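Side-chain contacts in protein FimX (Pseudomonas aeruginosa PAO1, PDB 3HV8), which binds C2E through its EAL domain, an alpha/beta barrel built from strands that alternate with helices: residues A[53-58]-A[68-73]; A[85-90]-A[107-112]; A[209-214]-A[237-242]. All blocks are in the same frame, centred on the assembly; numbering follows the deposited sequence.

Interaction 1 (A[53-58]-A[68-73]); sequences VLLRLL and AEFLHA. With C2E (9,9'-[(2R,3R,3aS,5S,7aR,9R,10R,10aS,12S,14aR)-3,5,10,12-tetrahydroxy-5,12-dioxidooctahydro-2H,7H-difuro[3,2-d:3',2'-j][1,3,7,9,2,8]tetraoxadiphosphacyclododecine-2,9-diyl]bis(2-amino-1,9-dihydro-6H-purin-6-one)), chain B.
F70 lays its ring across the strand so that L57 meets it from above and L55 meets it from the side. The CB of L57 stands over one face, 4.0 Å from the centroid of the F70 ring and 27° off its normal, a CH-pi contact. At the rim, L55 CD2 lies in the plane of the ring, 3.8 Å from F70 CZ. F70, the N-cap residue of the helix that follows, holds its CG between the backbone N and the carbonyl carbon (chi1 70°), and this turns the ring back toward the strand. Because side chains alternate along a strand, L55 and L57 share one side, where apolar leucines suit a buried aromatic ring, L57 by its CB and L55 by a branch methyl; V20 and L24 of helix 20-30 also pack on F70. Strand 49-58 belongs to the central sheet of the EAL-domain barrel, and here it lines the C2E pocket as well. The backbone N of L55 gives a straight hydrogen bond to N71 of C2E (3.0 Å, 164°), while L71 CD1 lies 3.4 Å from C2E N31, over a face of the same base. R56, on the other side of the strand, uses the branched guanidinium that only arginine offers: its NH1 and NH2 both bond to C2E O11, at 2.8 and 3.0 Å, two bent bonds converging on one phosphate oxygen. NH1 also donates to L55 O at 2.9 Å, approaching from above the carbonyl plane but within the guanidinium plane, and this second bond restrains the rotation of the group that grips the phosphate.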
loop_
_atom_site.group_PDB
_atom_site.type_symbol
_atom_site.label_atom_id
_atom_site.label_comp_id
_atom_site.label_asym_id
_atom_site.label_seq_id
_atom_site.Cartn_x
_atom_site.Cartn_y
_atom_site.Cartn_z
ATOM N N VAL A 53 3.986 -4.622 0.744
ATOM C CA VAL A 53 3.614 -6.013 0.518
ATOM C C VAL A 53 2.754 -6.127 -0.754
ATOM O O VAL A 53 1.794 -5.375 -0.942
ATOM C CB VAL A 53 2.826 -6.555 1.722
ATOM C CG1 VAL A 53 2.354 -7.976 1.471
ATOM C CG2 VAL A 53 3.692 -6.482 3.000
ATOM N N LEU A 54 3.129 -7.047 -1.635
ATOM C CA LEU A 54 2.396 -7.298 -2.875
ATOM C C LEU A 54 2.080 -8.776 -2.990
ATOM O O LEU A 54 2.937 -9.630 -2.721
ATOM C CB LEU A 54 3.201 -6.835 -4.088
ATOM C CG LEU A 54 3.497 -5.331 -4.120
ATOM C CD1 LEU A 54 4.607 -5.000 -5.104
ATOM C CD2 LEU A 54 2.248 -4.518 -4.426
ATOM N N LEU A 55 0.854 -9.083 -3.385
ATOM C CA LEU A 55 0.351 -10.461 -3.363
ATOM C C LEU A 55 0.477 -11.188 -4.700
ATOM O O LEU A 55 0.193 -10.618 -5.743
ATOM C CB LEU A 55 -1.127 -10.445 -2.987
ATOM C CG LEU A 55 -1.785 -11.824 -2.910
ATOM C CD1 LEU A 55 -1.157 -12.652 -1.797
ATOM C CD2 LEU A 55 -3.271 -11.665 -2.686
ATOM N N ARG A 56 0.894 -12.447 -4.670
ATOM C CA ARG A 56 0.826 -13.285 -5.859
ATOM C C ARG A 56 0.077 -14.559 -5.507
ATOM O O ARG A 56 0.273 -15.127 -4.436
ATOM C CB ARG A 56 2.221 -13.654 -6.363
ATOM C CG ARG A 56 3.109 -12.473 -6.706
ATOM C CD ARG A 56 2.564 -11.738 -7.930
ATOM N NE ARG A 56 3.401 -10.609 -8.328
ATOM C CZ ARG A 56 3.153 -9.340 -8.008
ATOM N NH1 ARG A 56 2.096 -9.041 -7.255
ATOM N NH2 ARG A 56 3.976 -8.379 -8.423
ATOM N N LEU A 57 -0.809 -14.995 -6.390
ATOM C CA LEU A 57 -1.428 -16.308 -6.259
ATOM C C LEU A 57 -0.448 -17.343 -6.819
ATOM O O LEU A 57 0.245 -17.078 -7.791
ATOM C CB LEU A 57 -2.752 -16.331 -7.020
ATOM C CG LEU A 57 -3.367 -17.691 -7.355
ATOM C CD1 LEU A 57 -3.874 -18.377 -6.102
ATOM C CD2 LEU A 57 -4.516 -17.509 -8.364
ATOM N N LEU A 58 -0.361 -18.511 -6.185
ATOM C CA LEU A 58 0.477 -19.572 -6.740
ATOM C C LEU A 58 -0.471 -20.564 -7.382
ATOM O O LEU A 58 -1.334 -21.121 -6.709
ATOM C CB LEU A 58 1.326 -20.229 -5.646
ATOM C CG LEU A 58 2.340 -19.325 -4.932
ATOM C CD1 LEU A 58 3.002 -20.126 -3.811
ATOM C CD2 LEU A 58 3.391 -18.755 -5.872
ATOM N N ALA A 68 -3.996 -8.748 -11.020
ATOM C CA ALA A 68 -4.846 -8.434 -12.163
ATOM C C ALA A 68 -5.716 -9.617 -12.591
ATOM O O ALA A 68 -6.846 -9.421 -13.035
ATOM C CB ALA A 68 -3.986 -7.996 -13.326
ATOM N N GLU A 69 -5.193 -10.835 -12.444
ATOM C CA GLU A 69 -5.888 -12.029 -12.928
ATOM C C GLU A 69 -6.849 -12.677 -11.933
ATOM O O GLU A 69 -7.559 -13.631 -12.291
ATOM C CB GLU A 69 -4.876 -13.064 -13.410
ATOM C CG GLU A 69 -3.910 -12.528 -14.450
ATOM C CD GLU A 69 -2.909 -13.569 -14.924
ATOM O OE1 GLU A 69 -3.237 -14.773 -14.890
ATOM O OE2 GLU A 69 -1.797 -13.180 -15.338
ATOM N N PHE A 70 -6.904 -12.193 -10.696
ATOM C CA PHE A 70 -7.778 -12.842 -9.715
ATOM C C PHE A 70 -8.497 -11.956 -8.705
ATOM O O PHE A 70 -9.522 -12.361 -8.188
ATOM C CB PHE A 70 -7.028 -13.972 -8.974
ATOM C CG PHE A 70 -5.954 -13.485 -8.036
ATOM C CD1 PHE A 70 -6.257 -13.144 -6.732
ATOM C CD2 PHE A 70 -4.633 -13.376 -8.469
ATOM C CE1 PHE A 70 -5.257 -12.693 -5.865
ATOM C CE2 PHE A 70 -3.631 -12.937 -7.609
ATOM C CZ PHE A 70 -3.946 -12.592 -6.310
ATOM N N LEU A 71 -7.977 -10.764 -8.387
ATOM C CA LEU A 71 -8.605 -9.952 -7.336
ATOM C C LEU A 71 -10.024 -9.517 -7.670
ATOM O O LEU A 71 -10.911 -9.523 -6.796
ATOM C CB LEU A 71 -7.754 -8.725 -6.965
ATOM C CG LEU A 71 -6.544 -8.986 -6.074
ATOM C CD1 LEU A 71 -5.884 -7.647 -5.748
ATOM C CD2 LEU A 71 -6.973 -9.701 -4.800
ATOM N N HIS A 72 -10.265 -9.155 -8.934
ATOM C CA HIS A 72 -11.608 -8.767 -9.372
ATOM C C HIS A 72 -12.630 -9.884 -9.186
ATOM O O HIS A 72 -13.706 -9.670 -8.613
ATOM C CB HIS A 72 -11.586 -8.266 -10.827
ATOM C CG HIS A 72 -10.930 -9.210 -11.791
ATOM N ND1 HIS A 72 -10.668 -8.875 -13.099
ATOM C CD2 HIS A 72 -10.463 -10.471 -11.620
ATOM C CE1 HIS A 72 -10.091 -9.902 -13.706
ATOM N NE2 HIS A 72 -9.955 -10.879 -12.832
ATOM N N ALA A 73 -12.275 -11.080 -9.652
ATOM C CA ALA A 73 -13.165 -12.223 -9.581
ATOM C C ALA A 73 -13.350 -12.614 -8.119
ATOM O O ALA A 73 -14.435 -12.950 -7.686
ATOM C CB ALA A 73 -12.577 -13.370 -10.396
HETATM P P1 C2E B . -0.590 -0.822 -7.126
HETATM O O2P C2E B . -0.677 0.592 -6.385
HETATM O O1P C2E B . -0.685 -0.539 -8.572
HETATM O "O5'" C2E B . 0.813 -1.563 -6.975
HETATM C "C5'" C2E B . 1.885 -1.137 -7.839
HETATM C "C4'" C2E B . 2.052 -2.015 -9.098
HETATM O "O4'" C2E B . 3.199 -1.538 -9.843
HETATM C "C3'" C2E B . 2.443 -3.396 -8.589
HETATM O "O3'" C2E B . 1.850 -4.396 -9.431
HETATM C "C2'" C2E B . 3.989 -3.401 -8.640
HETATM O "O2'" C2E B . 4.547 -4.685 -8.845
HETATM C "C1'" C2E B . 4.236 -2.508 -9.857
HETATM N N9 C2E B . 5.518 -1.820 -9.861
HETATM C C8 C2E B . 6.359 -1.615 -8.792
HETATM N N7 C2E B . 7.328 -0.803 -9.146
HETATM C C5 C2E B . 7.162 -0.471 -10.460
HETATM C C6 C2E B . 7.888 0.343 -11.359
HETATM O O6 C2E B . 8.883 0.988 -11.024
HETATM N N1 C2E B . 7.423 0.415 -12.614
HETATM C C2 C2E B . 6.311 -0.260 -13.013
HETATM N N2 C2E B . 5.895 -0.131 -14.313
HETATM N N3 C2E B . 5.627 -1.019 -12.189
HETATM C C4 C2E B . 6.024 -1.132 -10.921
HETATM P P11 C2E B . 1.151 -5.646 -8.696
HETATM O O21 C2E B . 0.648 -6.633 -9.814
HETATM O O11 C2E B . 2.048 -6.238 -7.684
HETATM O O5A C2E B . -0.071 -5.007 -7.911
HETATM C C5A C2E B . -1.113 -4.362 -8.654
HETATM C C4A C2E B . -2.265 -3.968 -7.733
HETATM O O4A C2E B . -2.810 -5.150 -7.127
HETATM C C3A C2E B . -1.868 -3.073 -6.558
HETATM O O3A C2E B . -1.888 -1.690 -6.888
HETATM C C2A C2E B . -3.028 -3.336 -5.596
HETATM O O2A C2E B . -4.206 -2.633 -6.031
HETATM C C1A C2E B . -3.303 -4.824 -5.843
HETATM N N91 C2E B . -2.580 -5.606 -4.849
HETATM C C81 C2E B . -1.310 -6.104 -4.913
HETATM N N71 C2E B . -1.061 -6.749 -3.806
HETATM C C51 C2E B . -2.175 -6.757 -3.014
HETATM C C61 C2E B . -2.523 -7.305 -1.763
HETATM O O61 C2E B . -1.713 -7.882 -1.027
HETATM N N11 C2E B . -3.796 -7.073 -1.347
HETATM C C21 C2E B . -4.705 -6.360 -2.082
HETATM N N21 C2E B . -5.952 -6.137 -1.569
HETATM N N31 C2E B . -4.391 -5.823 -3.231
HETATM C C41 C2E B . -3.156 -6.029 -3.703
#

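Interaction 2 (A[85-90]-A[107-112]); sequences RWVILN and LFVHLS. With C2E (9,9'-[(2R,3R,3aS,5S,7aR,9R,10R,10aS,12S,14aR)-3,5,10,12-tetrahydroxy-5,12-dioxidooctahydro-2H,7H-difuro[3,2-d:3',2'-j][1,3,7,9,2,8]tetraoxadiphosphacyclododecine-2,9-diyl]bis(2-amino-1,9-dihydro-6H-purin-6-one)), chain B.
I88 reaches from its helix across V109 to L111. At CB the chain forks: CG2 lies anti to the backbone N, and CG1 anti to the carbonyl carbon (chi1 -64°), which points the longer branch at the strand. CG1 passes V109 CG1 at 4.0 Å, the two side chains running at about a right angle. One bond further, CD1 ends 3.8 Å from L111 CD2, again at nearly a right angle. Isoleucine suits this place because its longer branch runs past V109 and still reaches L111. Its neighbour V87 is shorter, and its CG1 meets V109 CG1 at 3.8 Å. Both methyls of V87 also approach C2E O61, CG2 at 3.7 Å, so this compact residue joins the apolar core to the pocket wall. On the strand, H110 faces the ligand: C2E C2A sits over the centre of its ring, and its CB lies 3.4 Å from C2E C21. S112, a helix N-cap, hydrogen-bonds through OG to D84 OD2, and D84 in turn binds C2E through OD1. Helix 80-96 is the long helix of the crossover connection between the neighbouring parallel strands 49-58 and 105-110; V87 touches L55 of the first, while I88 also packs on W124 and L125 of helix 121-132.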
loop_
_atom_site.group_PDB
_atom_site.type_symbol
_atom_site.label_atom_id
_atom_site.label_comp_id
_atom_site.label_asym_id
_atom_site.label_seq_id
_atom_site.Cartn_x
_atom_site.Cartn_y
_atom_site.Cartn_z
ATOM N N ARG A 85 -7.447 -10.900 4.792
ATOM C CA ARG A 85 -7.066 -11.435 6.100
ATOM C C ARG A 85 -5.835 -12.331 5.978
ATOM O O ARG A 85 -4.978 -12.311 6.860
ATOM C CB ARG A 85 -8.206 -12.232 6.749
ATOM C CG ARG A 85 -9.540 -11.489 6.896
ATOM C CD ARG A 85 -9.533 -10.379 7.931
ATOM N NE ARG A 85 -10.869 -9.784 8.108
ATOM C CZ ARG A 85 -11.766 -10.190 9.008
ATOM N NH1 ARG A 85 -12.951 -9.590 9.090
ATOM N NH2 ARG A 85 -11.484 -11.196 9.830
ATOM N N TRP A 86 -5.737 -13.107 4.894
ATOM C CA TRP A 86 -4.564 -13.962 4.671
ATOM C C TRP A 86 -3.312 -13.086 4.560
ATOM O O TRP A 86 -2.279 -13.366 5.171
ATOM C CB TRP A 86 -4.734 -14.816 3.396
ATOM C CG TRP A 86 -3.680 -15.859 3.250
ATOM C CD1 TRP A 86 -3.774 -17.176 3.643
ATOM C CD2 TRP A 86 -2.369 -15.703 2.694
ATOM N NE1 TRP A 86 -2.607 -17.830 3.367
ATOM C CE2 TRP A 86 -1.718 -16.957 2.799
ATOM C CE3 TRP A 86 -1.668 -14.625 2.137
ATOM C CZ2 TRP A 86 -0.409 -17.166 2.351
ATOM C CZ3 TRP A 86 -0.366 -14.832 1.692
ATOM C CH2 TRP A 86 0.253 -16.094 1.809
ATOM N N VAL A 87 -3.406 -12.005 3.791
ATOM C CA VAL A 87 -2.265 -11.130 3.607
ATOM C C VAL A 87 -1.865 -10.473 4.913
ATOM O O VAL A 87 -0.689 -10.448 5.260
ATOM C CB VAL A 87 -2.565 -10.048 2.551
ATOM C CG1 VAL A 87 -1.447 -8.993 2.536
ATOM C CG2 VAL A 87 -2.755 -10.682 1.153
ATOM N N ILE A 88 -2.855 -9.955 5.639
ATOM C CA ILE A 88 -2.592 -9.254 6.890
ATOM C C ILE A 88 -2.025 -10.214 7.925
ATOM O O ILE A 88 -1.062 -9.893 8.604
ATOM C CB ILE A 88 -3.858 -8.594 7.439
ATOM C CG1 ILE A 88 -4.346 -7.502 6.469
ATOM C CG2 ILE A 88 -3.613 -7.999 8.832
ATOM C CD1 ILE A 88 -5.775 -7.049 6.741
ATOM N N LEU A 89 -2.619 -11.393 8.046
ATOM C CA LEU A 89 -2.140 -12.362 9.027
ATOM C C LEU A 89 -0.681 -12.716 8.779
ATOM O O LEU A 89 0.145 -12.786 9.709
ATOM C CB LEU A 89 -3.006 -13.618 8.968
ATOM C CG LEU A 89 -2.742 -14.623 10.069
ATOM C CD1 LEU A 89 -3.226 -14.030 11.385
ATOM C CD2 LEU A 89 -3.454 -15.929 9.758
ATOM N N ASN A 90 -0.340 -12.937 7.519
ATOM C CA ASN A 90 1.014 -13.310 7.160
ATOM C C ASN A 90 1.994 -12.152 7.222
ATOM O O ASN A 90 3.156 -12.330 7.565
ATOM C CB ASN A 90 1.023 -14.021 5.816
ATOM C CG ASN A 90 0.531 -15.431 5.943
ATOM O OD1 ASN A 90 -0.626 -15.745 5.618
ATOM N ND2 ASN A 90 1.372 -16.281 6.504
ATOM N N LEU A 107 5.546 -2.331 7.339
ATOM C CA LEU A 107 4.954 -2.891 6.117
ATOM C C LEU A 107 3.723 -2.114 5.690
ATOM O O LEU A 107 2.863 -1.805 6.520
ATOM C CB LEU A 107 4.572 -4.355 6.310
ATOM C CG LEU A 107 5.715 -5.345 6.537
ATOM C CD1 LEU A 107 5.145 -6.760 6.638
ATOM C CD2 LEU A 107 6.758 -5.242 5.405
ATOM N N PHE A 108 3.659 -1.810 4.397
ATOM C CA PHE A 108 2.504 -1.180 3.764
ATOM C C PHE A 108 1.660 -2.274 3.136
ATOM O O PHE A 108 2.146 -3.020 2.265
ATOM C CB PHE A 108 2.964 -0.192 2.682
ATOM C CG PHE A 108 3.572 1.080 3.228
ATOM C CD1 PHE A 108 2.912 2.295 3.059
ATOM C CD2 PHE A 108 4.785 1.064 3.888
ATOM C CE1 PHE A 108 3.459 3.475 3.549
ATOM C CE2 PHE A 108 5.333 2.239 4.386
ATOM C CZ PHE A 108 4.663 3.449 4.209
ATOM N N VAL A 109 0.414 -2.405 3.596
ATOM C CA VAL A 109 -0.432 -3.528 3.217
ATOM C C VAL A 109 -1.715 -3.018 2.588
ATOM O O VAL A 109 -2.420 -2.191 3.178
ATOM C CB VAL A 109 -0.770 -4.388 4.461
ATOM C CG1 VAL A 109 -1.767 -5.500 4.111
ATOM C CG2 VAL A 109 0.502 -4.950 5.083
ATOM N N HIS A 110 -2.035 -3.509 1.397
ATOM C CA HIS A 110 -3.238 -3.111 0.682
ATOM C C HIS A 110 -4.510 -3.643 1.327
ATOM O O HIS A 110 -4.526 -4.758 1.879
ATOM C CB HIS A 110 -3.191 -3.652 -0.746
ATOM C CG HIS A 110 -2.198 -2.972 -1.630
ATOM N ND1 HIS A 110 -2.412 -1.716 -2.163
ATOM C CD2 HIS A 110 -0.995 -3.377 -2.096
ATOM C CE1 HIS A 110 -1.382 -1.383 -2.919
ATOM N NE2 HIS A 110 -0.505 -2.371 -2.891
ATOM N N LEU A 111 -5.575 -2.848 1.243
ATOM C CA LEU A 111 -6.922 -3.307 1.573
ATOM C C LEU A 111 -7.824 -3.185 0.352
ATOM O O LEU A 111 -7.847 -2.135 -0.316
ATOM C CB LEU A 111 -7.513 -2.481 2.714
ATOM C CG LEU A 111 -6.819 -2.651 4.057
ATOM C CD1 LEU A 111 -7.495 -1.727 5.078
ATOM C CD2 LEU A 111 -6.817 -4.115 4.542
ATOM N N SER A 112 -8.591 -4.227 0.061
ATOM C CA SER A 112 -9.614 -4.130 -0.979
ATOM C C SER A 112 -10.823 -3.336 -0.478
ATOM O O SER A 112 -10.993 -3.127 0.726
ATOM C CB SER A 112 -10.086 -5.527 -1.406
ATOM O OG SER A 112 -10.838 -6.125 -0.367
HETATM P P1 C2E B . -0.590 -0.822 -7.126
HETATM O O2P C2E B . -0.677 0.592 -6.385
HETATM O O1P C2E B . -0.685 -0.539 -8.572
HETATM O "O5'" C2E B . 0.813 -1.563 -6.975
HETATM C "C5'" C2E B . 1.885 -1.137 -7.839
HETATM C "C4'" C2E B . 2.052 -2.015 -9.098
HETATM O "O4'" C2E B . 3.199 -1.538 -9.843
HETATM C "C3'" C2E B . 2.443 -3.396 -8.589
HETATM O "O3'" C2E B . 1.850 -4.396 -9.431
HETATM C "C2'" C2E B . 3.989 -3.401 -8.640
HETATM O "O2'" C2E B . 4.547 -4.685 -8.845
HETATM C "C1'" C2E B . 4.236 -2.508 -9.857
HETATM N N9 C2E B . 5.518 -1.820 -9.861
HETATM C C8 C2E B . 6.359 -1.615 -8.792
HETATM N N7 C2E B . 7.328 -0.803 -9.146
HETATM C C5 C2E B . 7.162 -0.471 -10.460
HETATM C C6 C2E B . 7.888 0.343 -11.359
HETATM O O6 C2E B . 8.883 0.988 -11.024
HETATM N N1 C2E B . 7.423 0.415 -12.614
HETATM C C2 C2E B . 6.311 -0.260 -13.013
HETATM N N2 C2E B . 5.895 -0.131 -14.313
HETATM N N3 C2E B . 5.627 -1.019 -12.189
HETATM C C4 C2E B . 6.024 -1.132 -10.921
HETATM P P11 C2E B . 1.151 -5.646 -8.696
HETATM O O21 C2E B . 0.648 -6.633 -9.814
HETATM O O11 C2E B . 2.048 -6.238 -7.684
HETATM O O5A C2E B . -0.071 -5.007 -7.911
HETATM C C5A C2E B . -1.113 -4.362 -8.654
HETATM C C4A C2E B . -2.265 -3.968 -7.733
HETATM O O4A C2E B . -2.810 -5.150 -7.127
HETATM C C3A C2E B . -1.868 -3.073 -6.558
HETATM O O3A C2E B . -1.888 -1.690 -6.888
HETATM C C2A C2E B . -3.028 -3.336 -5.596
HETATM O O2A C2E B . -4.206 -2.633 -6.031
HETATM C C1A C2E B . -3.303 -4.824 -5.843
HETATM N N91 C2E B . -2.580 -5.606 -4.849
HETATM C C81 C2E B . -1.310 -6.104 -4.913
HETATM N N71 C2E B . -1.061 -6.749 -3.806
HETATM C C51 C2E B . -2.175 -6.757 -3.014
HETATM C C61 C2E B . -2.523 -7.305 -1.763
HETATM O O61 C2E B . -1.713 -7.882 -1.027
HETATM N N11 C2E B . -3.796 -7.073 -1.347
HETATM C C21 C2E B . -4.705 -6.360 -2.082
HETATM N N21 C2E B . -5.952 -6.137 -1.569
HETATM N N31 C2E B . -4.391 -5.823 -3.231
HETATM C C41 C2E B . -3.156 -6.029 -3.703
#

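Interaction 3 (A[209-214]-A[237-242]); sequences EILKGL and ATLWQA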
loop_
_atom_site.group_PDB
_atom_site.type_symbol
_atom_site.label_atom_id
_atom_site.label_comp_id
_atom_site.label_asym_id
_atom_site.label_seq_id
_atom_site.Cartn_x
_atom_site.Cartn_y
_atom_site.Cartn_z
ATOM N N GLU A 209 6.151 20.727 -13.260
ATOM C CA GLU A 209 5.436 21.699 -12.436
ATOM C C GLU A 209 4.242 21.065 -11.730
ATOM O O GLU A 209 4.002 21.328 -10.558
ATOM C CB GLU A 209 4.952 22.891 -13.270
ATOM C CG GLU A 209 6.067 23.777 -13.804
ATOM C CD GLU A 209 5.546 24.913 -14.675
ATOM O OE1 GLU A 209 6.362 25.760 -15.096
ATOM O OE2 GLU A 209 4.323 24.959 -14.938
ATOM N N ILE A 210 3.488 20.245 -12.456
ATOM C CA ILE A 210 2.351 19.542 -11.873
ATOM C C ILE A 210 2.802 18.657 -10.714
ATOM O O ILE A 210 2.185 18.656 -9.652
ATOM C CB ILE A 210 1.590 18.709 -12.923
ATOM C CG1 ILE A 210 0.775 19.638 -13.830
ATOM C CG2 ILE A 210 0.678 17.685 -12.236
ATOM C CD1 ILE A 210 0.054 18.927 -14.957
ATOM N N LEU A 211 3.885 17.916 -10.917
ATOM C CA LEU A 211 4.407 17.019 -9.888
ATOM C C LEU A 211 4.893 17.804 -8.671
ATOM O O LEU A 211 4.592 17.453 -7.522
ATOM C CB LEU A 211 5.547 16.178 -10.459
ATOM C CG LEU A 211 6.319 15.262 -9.510
ATOM C CD1 LEU A 211 5.400 14.218 -8.895
ATOM C CD2 LEU A 211 7.458 14.594 -10.270
ATOM N N LYS A 212 5.645 18.872 -8.923
ATOM C CA LYS A 212 6.142 19.719 -7.848
ATOM C C LYS A 212 5.009 20.337 -7.034
ATOM O O LYS A 212 5.067 20.352 -5.802
ATOM C CB LYS A 212 7.054 20.815 -8.411
ATOM C CG LYS A 212 8.463 20.338 -8.691
ATOM C CD LYS A 212 9.386 21.505 -9.023
ATOM C CE LYS A 212 9.642 21.611 -10.517
ATOM N NZ LYS A 212 10.565 20.538 -10.983
ATOM N N GLY A 213 3.979 20.838 -7.710
ATOM C CA GLY A 213 2.842 21.436 -7.021
ATOM C C GLY A 213 2.067 20.449 -6.161
ATOM O O GLY A 213 1.585 20.776 -5.075
ATOM N N LEU A 214 1.942 19.227 -6.659
ATOM C CA LEU A 214 1.225 18.180 -5.945
ATOM C C LEU A 214 1.952 17.840 -4.649
ATOM O O LEU A 214 1.347 17.808 -3.567
ATOM C CB LEU A 214 1.122 16.954 -6.840
ATOM C CG LEU A 214 0.332 15.772 -6.324
ATOM C CD1 LEU A 214 -1.092 16.209 -6.038
ATOM C CD2 LEU A 214 0.348 14.660 -7.360
ATOM N N ALA A 237 16.306 11.886 -9.384
ATOM C CA ALA A 237 16.834 13.215 -9.078
ATOM C C ALA A 237 15.783 14.324 -9.078
ATOM O O ALA A 237 15.827 15.224 -8.235
ATOM C CB ALA A 237 17.966 13.553 -10.046
ATOM N N THR A 238 14.839 14.260 -10.017
ATOM C CA THR A 238 13.757 15.231 -10.087
ATOM C C THR A 238 12.902 15.182 -8.827
ATOM O O THR A 238 12.520 16.217 -8.277
ATOM C CB THR A 238 12.846 14.987 -11.309
ATOM O OG1 THR A 238 13.607 15.137 -12.514
ATOM C CG2 THR A 238 11.678 15.967 -11.322
ATOM N N LEU A 239 12.613 13.963 -8.378
ATOM C CA LEU A 239 11.770 13.758 -7.207
ATOM C C LEU A 239 12.474 14.235 -5.960
ATOM O O LEU A 239 11.873 14.827 -5.071
ATOM C CB LEU A 239 11.412 12.283 -7.058
ATOM C CG LEU A 239 10.397 11.826 -8.091
ATOM C CD1 LEU A 239 10.268 10.302 -8.128
ATOM C CD2 LEU A 239 9.059 12.517 -7.835
ATOM N N TRP A 240 13.779 13.992 -5.901
ATOM C CA TRP A 240 14.574 14.435 -4.769
ATOM C C TRP A 240 14.577 15.965 -4.682
ATOM O O TRP A 240 14.447 16.534 -3.593
ATOM C CB TRP A 240 15.999 13.872 -4.886
ATOM C CG TRP A 240 16.730 13.766 -3.579
ATOM C CD1 TRP A 240 16.927 12.637 -2.840
ATOM C CD2 TRP A 240 17.369 14.830 -2.868
ATOM N NE1 TRP A 240 17.650 12.932 -1.709
ATOM C CE2 TRP A 240 17.933 14.273 -1.700
ATOM C CE3 TRP A 240 17.529 16.196 -3.107
ATOM C CZ2 TRP A 240 18.639 15.035 -0.775
ATOM C CZ3 TRP A 240 18.227 16.954 -2.184
ATOM C CH2 TRP A 240 18.771 16.372 -1.032
ATOM N N GLN A 241 14.698 16.635 -5.827
ATOM C CA GLN A 241 14.675 18.092 -5.853
ATOM C C GLN A 241 13.278 18.659 -5.620
ATOM O O GLN A 241 13.129 19.757 -5.083
ATOM C CB GLN A 241 15.262 18.602 -7.166
ATOM C CG GLN A 241 16.690 18.145 -7.356
ATOM C CD GLN A 241 17.639 18.718 -6.311
ATOM O OE1 GLN A 241 18.592 18.058 -5.892
ATOM N NE2 GLN A 241 17.390 19.952 -5.897
ATOM N N ALA A 242 12.256 17.896 -6.011
ATOM C CA ALA A 242 10.870 18.303 -5.790
ATOM C C ALA A 242 10.456 18.138 -4.322
ATOM O O ALA A 242 9.410 18.639 -3.903
ATOM C CB ALA A 242 9.933 17.537 -6.712
HETATM O O HOH W 1 7.513 20.465 -4.361
HETATM O O HOH W 2 12.193 18.801 -9.438
#
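The backbones come close where K212 and A242 face each other, their CA atoms 5.3 Å apart. The two segments lie on helices 205-220 and 233-242, successive helices of the alpha/beta barrel: the first links the parallel strands 191-194 and 224-227, the second links 224-227 to 246-247. A242 allows this approach because its side chain is a single methyl aimed at the other helix, and K212 CG rests on that methyl, 3.7 Å from A242 CB. Toward the interior the contact becomes wholly apolar. L211 holds its CG anti to the backbone N (chi1 175°) and crosses L239 at about a right angle, with L211 CD2 lying 3.6 Å from L239 CD2; L211 is modelled in two conformers, so the exact closeness is less certain. Leucine fits both positions, being long enough to meet between the helices and free of polar atoms that would need partners. L211 packs further on L202 and on I194 of strand 191-194, and L239 on V230. At the surface, the long chain of K212 bends at its third and fourth torsions, with the third at an unfavourable -102°, as it carries the amino group toward the other helix. A lysine serves well at such an edge, apolar along its length and charged at its end. Two waters complete the junction. One donates to K212 O and to A242 O, at 2.8 and 2.7 Å, joining the carbonyls of the facing pair. The other accepts from K212 NZ at 2.8 Å and donates to T238 O at 2.9 Å, a carbonyl oxygen that also receives the helical hydrogen bond from A242 N.

How the interactions relate
From the N terminus the three contacts come in series, and none nests in or crosses another. Interaction 1 closes a short loop, joining strand 49-58 to the start of helix 71-76. Helix 80-96 comes next, and interaction 2 folds it onto strand 105-110. These two contacts touch, since V53 N probably bonds to F108 O between neighbouring strands, and both line the C2E pocket: L71 and H110 lie on opposite faces of one base. Interaction 3 closes much later, pairing helices 205-220 and 233-242 on the other side of the chain's centre, its nearest atoms about 17 Å from interaction 1 and about 15 Å from interaction 2.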